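Local coordinates for choline binding protein PCPA (Streptococcus pneumoniae, PDB 4CP6) that serves as a pneumococcal vaccine antigen, is built largely of leucine-rich repeats, and probably attaches to the cell surface by binding choline, at residues Asn22-Lys27 and Thr59-Ile64; Asp228-Ser233 and Ser244-Glu249; Asp400-Asn405 and Asn410-Glu415. One frame throughout, in Å; residues are numbered along the deposited sequence.

The three contacts follow one another along an elongated leucine-rich repeat chain. Contact 1 lies towards the N-terminal end, contact 2 in the middle and contact 3 at the C-terminal end. The centres of contacts 1 and 3 are about 73 Å apart, on opposite sides of the chain's centre. Contact 2 is about 45 Å from contact 1 and about 42 Å from contact 3, centre to centre. None touches another; the smallest gap, between nearest atoms of contacts 1 and 2, is about 29 Å. Contacts 1 and 3 are mainly apolar and buried. Contact 2 turns on a lysine ammonium group. Each is a local joint in one long fold.

Contact 1. Residues Asn22-Lys27 and Thr59-Ile64; sequences NNIKYK and TIPTKI
Y26 and I64 face each other from strands of one mixed sheet that are not paired here. Their CA atoms are 8.8 Å apart, and no hydrogen bond joins the two backbones. At the other end of the contact, I24 lies opposite P61, where the chain turns from strand 57-59 towards strand 63-66. The gap is filled by side chains.

The Y26 ring carries most of the contact. I64 CG2 lies over one of its faces. It makes a CH-pi contact 3.9 Å from the Y26 ring centroid, 19° off the normal, towards the hydroxyl end. I64 CD1 is on the same side but just past the rim, 3.9 Å from Y26 CG. This follows from I64 chi1 of 69°, which sets CG1 between the backbone N and the carbonyl carbon. Beyond the ring, Y26 OH meets the edge of the proline: P61 CG is 3.3 Å from Y26 OH. The proline and tyrosine side chains cross at about a right angle. I24 adds a looser apolar touch, with I24 CD1 4.3 Å from P61 CG.

V38, V40 and V73 also touch Y26, and F71 touches I64. Together they form a small hydrophobic core inside the mixed, largely antiparallel N-terminal part of the sheet. Such a sheet is consistent with a cap on a leucine-rich repeat solenoid.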
# COMPACT_ATOMS: atom_id res chain seq x y z
N ASN A 22 13.17 -31.88 20.94
CA ASN A 22 12.62 -30.99 21.96
C ASN A 22 11.31 -30.32 21.50
O ASN A 22 11.12 -29.12 21.67
CB ASN A 22 13.69 -29.98 22.43
CG ASN A 22 13.32 -29.15 23.64
OD1 ASN A 22 13.59 -27.95 23.69
ND2 ASN A 22 12.69 -29.77 24.64
N ASN A 23 10.44 -31.12 20.87
CA ASN A 23 9.12 -30.71 20.38
C ASN A 23 9.16 -29.56 19.36
O ASN A 23 8.26 -28.72 19.29
CB ASN A 23 8.15 -30.43 21.53
CG ASN A 23 7.67 -31.71 22.18
OD1 ASN A 23 6.74 -32.37 21.70
ND2 ASN A 23 8.35 -32.14 23.22
N ILE A 24 10.23 -29.56 18.54
CA ILE A 24 10.37 -28.65 17.40
C ILE A 24 10.64 -29.58 16.21
O ILE A 24 11.57 -30.40 16.27
CB ILE A 24 11.47 -27.57 17.57
CG1 ILE A 24 11.16 -26.64 18.77
CG2 ILE A 24 11.64 -26.75 16.26
CD1 ILE A 24 12.23 -25.55 19.10
N LYS A 25 9.87 -29.43 15.14
CA LYS A 25 10.08 -30.19 13.92
C LYS A 25 10.97 -29.40 12.97
O LYS A 25 10.81 -28.17 12.87
CB LYS A 25 8.75 -30.50 13.22
CG LYS A 25 7.90 -31.49 14.00
CD LYS A 25 6.53 -31.68 13.35
CE LYS A 25 5.70 -32.75 14.02
NZ LYS A 25 5.35 -32.38 15.42
N TYR A 26 11.87 -30.09 12.28
CA TYR A 26 12.78 -29.56 11.28
C TYR A 26 12.64 -30.42 10.03
O TYR A 26 12.48 -31.64 10.14
CB TYR A 26 14.23 -29.64 11.76
CG TYR A 26 14.47 -28.89 13.05
CD1 TYR A 26 14.27 -29.50 14.28
CD2 TYR A 26 14.93 -27.58 13.03
CE1 TYR A 26 14.52 -28.83 15.47
CE2 TYR A 26 15.16 -26.88 14.22
CZ TYR A 26 14.98 -27.52 15.44
OH TYR A 26 15.21 -26.82 16.60
N LYS A 27 12.72 -29.81 8.85
CA LYS A 27 12.61 -30.57 7.62
C LYS A 27 13.89 -30.43 6.82
O LYS A 27 14.36 -29.32 6.63
CB LYS A 27 11.37 -30.12 6.83
CG LYS A 27 11.12 -30.88 5.54
CD LYS A 27 9.82 -30.47 4.91
CE LYS A 27 9.61 -31.16 3.59
NZ LYS A 27 8.20 -31.03 3.13
N THR A 59 15.07 -18.06 21.52
CA THR A 59 16.08 -18.08 20.48
C THR A 59 15.86 -19.26 19.56
O THR A 59 15.74 -20.40 20.01
CB THR A 59 17.50 -18.09 21.08
OG1 THR A 59 17.65 -16.91 21.86
CG2 THR A 59 18.61 -18.12 20.01
N ILE A 60 15.77 -19.00 18.26
CA ILE A 60 15.62 -20.08 17.29
C ILE A 60 16.91 -20.88 17.28
O ILE A 60 18.00 -20.31 17.12
CB ILE A 60 15.33 -19.54 15.88
CG1 ILE A 60 14.01 -18.80 15.86
CG2 ILE A 60 15.32 -20.68 14.84
CD1 ILE A 60 13.74 -18.00 14.49
N PRO A 61 16.82 -22.23 17.41
CA PRO A 61 18.04 -23.03 17.32
C PRO A 61 18.78 -22.88 15.98
O PRO A 61 18.16 -22.56 14.96
CB PRO A 61 17.54 -24.46 17.58
CG PRO A 61 16.26 -24.27 18.37
CD PRO A 61 15.64 -23.08 17.69
N THR A 62 20.10 -23.09 15.98
CA THR A 62 20.93 -22.90 14.79
C THR A 62 21.48 -24.18 14.19
O THR A 62 21.90 -24.20 13.02
CB THR A 62 22.05 -21.87 15.09
OG1 THR A 62 22.80 -21.62 13.90
CG2 THR A 62 23.03 -22.33 16.20
N LYS A 63 21.53 -25.23 15.00
CA LYS A 63 22.16 -26.48 14.59
C LYS A 63 21.47 -27.63 15.28
O LYS A 63 21.12 -27.53 16.46
CB LYS A 63 23.64 -26.42 15.04
CG LYS A 63 24.51 -27.61 14.65
CD LYS A 63 25.98 -27.37 15.01
CE LYS A 63 26.33 -27.75 16.43
NZ LYS A 63 27.76 -27.50 16.72
N ILE A 64 21.27 -28.71 14.53
CA ILE A 64 20.72 -29.95 15.10
C ILE A 64 21.62 -31.08 14.66
O ILE A 64 22.23 -31.03 13.58
CB ILE A 64 19.23 -30.21 14.86
CG1 ILE A 64 18.96 -30.51 13.37
CG2 ILE A 64 18.34 -29.07 15.44
CD1 ILE A 64 17.68 -31.17 13.12

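Contact 2. Residues Asp228-Ser233 and Ser244-Glu249; sequences DGVLFS and SQKNDE
K246 reaches across to D228 and V230 with the outer half of its side chain, and its polar and apolar parts have different partners.

One hydrogen bond crosses between the segments. K246 NZ donates to the backbone D228 O at 3.0 Å. The ammonium group lies in the carbonyl plane, on a lone pair, with a C=O...N angle of 145°. The chain is extended up to its last torsion, then bends at chi4 (67°), which turns NZ towards the carbonyl.

A hydrogen-bonded salt bridge is made within 244-249. K246 NZ is 2.8 Å from D248 OD1. The ammonium group meets this oxygen from above the carboxylate plane, 53° out of it. The D228 carboxylate is not a direct partner: D228 OD2 is 5.4 Å from K246 NZ.

The apolar part is the last two methylenes, CD and CE. K246 CE packs on the methyl V230 CG2 at 3.7 Å, and the two side chains cross at about a right angle. V230 is buried, and L239 and Y251 also touch it.

D228 and G229 form the two-residue type I' turn between strands 224-227 and 230-233. The lysine thus grips the tip of a beta hairpin from the loop that precedes strand 250-252. One ammonium group is shared by a neutral carbonyl and a carboxylate. The D248 carboxylate probably balances its charge, with the D228 carboxylate adding a weaker, longer-range attraction.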
# COMPACT_ATOMS: atom_id res chain seq x y z
N ASP A 228 11.24 16.98 1.00
CA ASP A 228 10.35 17.41 2.09
C ASP A 228 9.48 16.24 2.59
O ASP A 228 8.33 16.42 3.01
CB ASP A 228 9.54 18.66 1.69
CG ASP A 228 10.43 19.87 1.43
OD1 ASP A 228 11.38 20.10 2.21
OD2 ASP A 228 10.21 20.56 0.41
N GLY A 229 10.09 15.06 2.58
CA GLY A 229 9.49 13.84 3.09
C GLY A 229 8.59 13.11 2.12
O GLY A 229 8.07 12.05 2.48
N VAL A 230 8.44 13.64 0.90
CA VAL A 230 7.63 13.05 -0.18
C VAL A 230 8.50 12.17 -1.04
O VAL A 230 9.57 12.61 -1.48
CB VAL A 230 6.93 14.14 -1.03
CG1 VAL A 230 6.01 13.53 -2.08
CG2 VAL A 230 6.12 15.07 -0.13
N LEU A 231 8.07 10.93 -1.29
CA LEU A 231 8.84 9.97 -2.07
C LEU A 231 8.54 10.06 -3.56
O LEU A 231 7.38 9.96 -3.96
CB LEU A 231 8.57 8.56 -1.54
CG LEU A 231 9.26 7.40 -2.25
CD1 LEU A 231 10.77 7.41 -2.03
CD2 LEU A 231 8.70 6.08 -1.73
N PHE A 232 9.59 10.22 -4.38
CA PHE A 232 9.53 10.28 -5.82
C PHE A 232 10.52 9.29 -6.42
O PHE A 232 11.47 8.87 -5.76
CB PHE A 232 10.02 11.67 -6.29
CG PHE A 232 9.09 12.83 -6.04
CD1 PHE A 232 9.09 13.49 -4.82
CD2 PHE A 232 8.19 13.24 -7.01
CE1 PHE A 232 8.26 14.59 -4.59
CE2 PHE A 232 7.36 14.34 -6.79
CZ PHE A 232 7.38 14.98 -5.57
N SER A 233 10.36 9.04 -7.71
CA SER A 233 11.43 8.42 -8.48
C SER A 233 12.57 9.48 -8.55
O SER A 233 12.31 10.68 -8.42
CB SER A 233 10.98 8.10 -9.90
OG SER A 233 10.47 9.24 -10.58
N SER A 244 0.82 10.44 4.78
CA SER A 244 -0.50 10.86 5.21
C SER A 244 -0.46 11.89 6.31
O SER A 244 -1.41 12.69 6.44
CB SER A 244 -1.36 9.67 5.64
OG SER A 244 -0.91 9.07 6.85
N GLN A 245 0.62 11.86 7.14
CA GLN A 245 0.69 12.77 8.30
C GLN A 245 1.60 13.96 8.08
O GLN A 245 1.85 14.72 9.03
CB GLN A 245 1.03 12.03 9.61
CG GLN A 245 0.16 10.81 9.88
CD GLN A 245 -1.31 11.12 9.75
OE1 GLN A 245 -1.97 10.78 8.74
NE2 GLN A 245 -1.87 11.75 10.77
N LYS A 246 2.06 14.18 6.85
CA LYS A 246 2.85 15.38 6.48
C LYS A 246 1.86 16.56 6.64
O LYS A 246 0.77 16.55 6.06
CB LYS A 246 3.39 15.22 5.07
CG LYS A 246 4.01 16.50 4.53
CD LYS A 246 4.74 16.26 3.23
CE LYS A 246 5.08 17.52 2.46
NZ LYS A 246 6.06 18.36 3.17
N ASN A 247 2.19 17.54 7.49
CA ASN A 247 1.16 18.49 7.90
C ASN A 247 0.93 19.75 7.05
O ASN A 247 0.04 20.54 7.40
CB ASN A 247 1.39 18.89 9.34
CG ASN A 247 2.50 19.86 9.58
OD1 ASN A 247 3.27 20.23 8.69
ND2 ASN A 247 2.54 20.37 10.80
N ASP A 248 1.60 19.91 5.93
CA ASP A 248 1.42 21.11 5.12
C ASP A 248 -0.03 21.32 4.63
O ASP A 248 -0.66 20.38 4.16
CB ASP A 248 2.39 21.11 3.95
CG ASP A 248 3.83 20.98 4.40
OD1 ASP A 248 4.25 19.86 4.70
OD2 ASP A 248 4.50 22.03 4.56
N GLU A 249 -0.55 22.56 4.73
CA GLU A 249 -1.92 22.79 4.26
C GLU A 249 -2.02 22.88 2.75
O GLU A 249 -3.10 22.65 2.19
CB GLU A 249 -2.53 24.04 4.93
CG GLU A 249 -2.80 23.82 6.41
CD GLU A 249 -3.61 24.92 7.08
OE1 GLU A 249 -4.23 25.73 6.37
OE2 GLU A 249 -3.66 24.93 8.33

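Contact 3. Residues Asp400-Asn405 and Asn410-Glu415; sequences DVLKSN and NDIIVE
The helical turn that brings L402 and K403 against I412 is closed by a backbone bond, S404 N to D400 O, at 3.0 Å. N405 N is shared between L402 O, at 3.1 Å, and a weak bond to V401 O, as the helix ends. No hydrogen bond crosses between 400-405 and 410-415, so the side chains make this contact.

I412 reaches the helix with the end of its longer branch. Its CG1 is anti to the carbonyl carbon (chi1 -55°), and the chain then runs on extended. This puts the CD1 methyl against two consecutive helix residues. I412 CD1 lies 3.7 Å from L402 CB, at the root of the leucine. The same methyl, I412 CD1, is 3.9 Å from K403 CG. A methyl of the leucine is also near, with L402 CD1 4.2 Å from I412 CD1. Both helix side chains meet the isoleucine at a slant. K403 offers a single methylene, CG. Its chain bends at chi3, and the ammonium group ends well away from the isoleucine.

L402 and I412 are buried, while K403 lies at the exposed border. Both L402 and I412 also touch V393, and L402 reaches F391, V378 and F383. The backbone oxygen of I412 accepts a hydrogen bond from K399 NZ, a polar tie between helix and strand. Strand 390-393, helix 396-405 and strand 412-414 form a beta-alpha-beta crossover. Strand 412-414 pairs in parallel with 390-393 as an outermost strand of its sheet, and helix 396-405 packs against both.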
# COMPACT_ATOMS: atom_id res chain seq x y z
N ASP A 400 -31.34 15.76 -24.45
CA ASP A 400 -32.09 14.55 -24.83
C ASP A 400 -31.34 13.30 -24.42
O ASP A 400 -31.93 12.33 -23.93
CB ASP A 400 -32.36 14.49 -26.35
CG ASP A 400 -33.27 15.58 -26.88
OD1 ASP A 400 -34.02 16.18 -26.08
OD2 ASP A 400 -33.24 15.81 -28.10
N VAL A 401 -30.01 13.30 -24.62
CA VAL A 401 -29.20 12.15 -24.22
C VAL A 401 -29.27 11.96 -22.69
O VAL A 401 -29.50 10.84 -22.20
CB VAL A 401 -27.74 12.33 -24.72
CG1 VAL A 401 -26.82 11.31 -24.05
CG2 VAL A 401 -27.67 12.22 -26.24
N LEU A 402 -29.12 13.04 -21.94
CA LEU A 402 -29.25 12.92 -20.47
C LEU A 402 -30.63 12.44 -20.04
O LEU A 402 -30.72 11.51 -19.24
CB LEU A 402 -28.97 14.24 -19.77
CG LEU A 402 -27.52 14.66 -19.67
CD1 LEU A 402 -27.42 16.05 -19.08
CD2 LEU A 402 -26.70 13.66 -18.78
N LYS A 403 -31.72 13.04 -20.57
CA LYS A 403 -33.06 12.61 -20.19
C LYS A 403 -33.30 11.14 -20.47
O LYS A 403 -34.06 10.49 -19.74
CB LYS A 403 -34.11 13.40 -20.97
CG LYS A 403 -34.27 14.84 -20.50
CD LYS A 403 -35.19 15.63 -21.44
CE LYS A 403 -36.65 15.57 -21.05
NZ LYS A 403 -37.45 16.60 -21.77
N SER A 404 -32.71 10.62 -21.55
CA SER A 404 -32.93 9.25 -21.94
C SER A 404 -32.15 8.25 -21.06
O SER A 404 -32.55 7.09 -20.95
CB SER A 404 -32.53 9.06 -23.39
OG SER A 404 -32.80 7.74 -23.81
N ASN A 405 -31.05 8.69 -20.42
CA ASN A 405 -30.16 7.80 -19.67
C ASN A 405 -30.16 8.00 -18.17
O ASN A 405 -29.81 7.05 -17.45
CB ASN A 405 -28.75 7.90 -20.23
CG ASN A 405 -28.70 7.41 -21.65
OD1 ASN A 405 -28.70 8.19 -22.63
ND2 ASN A 405 -28.78 6.11 -21.80
N ASN A 410 -33.62 15.03 -13.26
CA ASN A 410 -32.92 16.26 -12.90
C ASN A 410 -33.31 17.44 -13.78
O ASN A 410 -33.55 17.26 -14.98
CB ASN A 410 -31.41 16.06 -13.08
CG ASN A 410 -30.89 14.92 -12.25
OD1 ASN A 410 -31.14 13.77 -12.56
ND2 ASN A 410 -30.18 15.23 -11.18
N ASP A 411 -33.26 18.66 -13.21
CA ASP A 411 -33.43 19.87 -13.99
C ASP A 411 -32.19 19.99 -14.93
O ASP A 411 -31.05 19.89 -14.45
CB ASP A 411 -33.47 21.07 -13.03
CG ASP A 411 -33.76 22.39 -13.68
OD1 ASP A 411 -34.40 22.39 -14.75
OD2 ASP A 411 -33.39 23.43 -13.09
N ILE A 412 -32.41 20.15 -16.24
CA ILE A 412 -31.37 20.30 -17.25
C ILE A 412 -31.60 21.63 -17.96
O ILE A 412 -32.68 21.84 -18.56
CB ILE A 412 -31.33 19.14 -18.26
CG1 ILE A 412 -31.20 17.77 -17.53
CG2 ILE A 412 -30.18 19.37 -19.25
CD1 ILE A 412 -31.49 16.62 -18.41
N ILE A 413 -30.60 22.50 -17.88
CA ILE A 413 -30.62 23.84 -18.49
C ILE A 413 -29.72 23.86 -19.72
O ILE A 413 -28.52 23.53 -19.62
CB ILE A 413 -30.22 24.90 -17.44
CG1 ILE A 413 -31.23 24.85 -16.25
CG2 ILE A 413 -30.18 26.31 -18.07
CD1 ILE A 413 -30.78 25.57 -14.96
N VAL A 414 -30.27 24.23 -20.87
CA VAL A 414 -29.50 24.36 -22.11
C VAL A 414 -29.02 25.82 -22.19
O VAL A 414 -29.85 26.74 -22.24
CB VAL A 414 -30.32 23.95 -23.37
CG1 VAL A 414 -29.51 24.17 -24.65
CG2 VAL A 414 -30.79 22.50 -23.27
N GLU A 415 -27.71 26.03 -22.20
CA GLU A 415 -27.15 27.39 -22.27
C GLU A 415 -27.49 28.06 -23.61
O GLU A 415 -27.63 27.38 -24.63
CB GLU A 415 -25.62 27.29 -22.10
CG GLU A 415 -24.86 28.61 -21.97
CD GLU A 415 -23.42 28.54 -21.49
OE1 GLU A 415 -22.75 27.51 -21.76
OE2 GLU A 415 -22.96 29.52 -20.87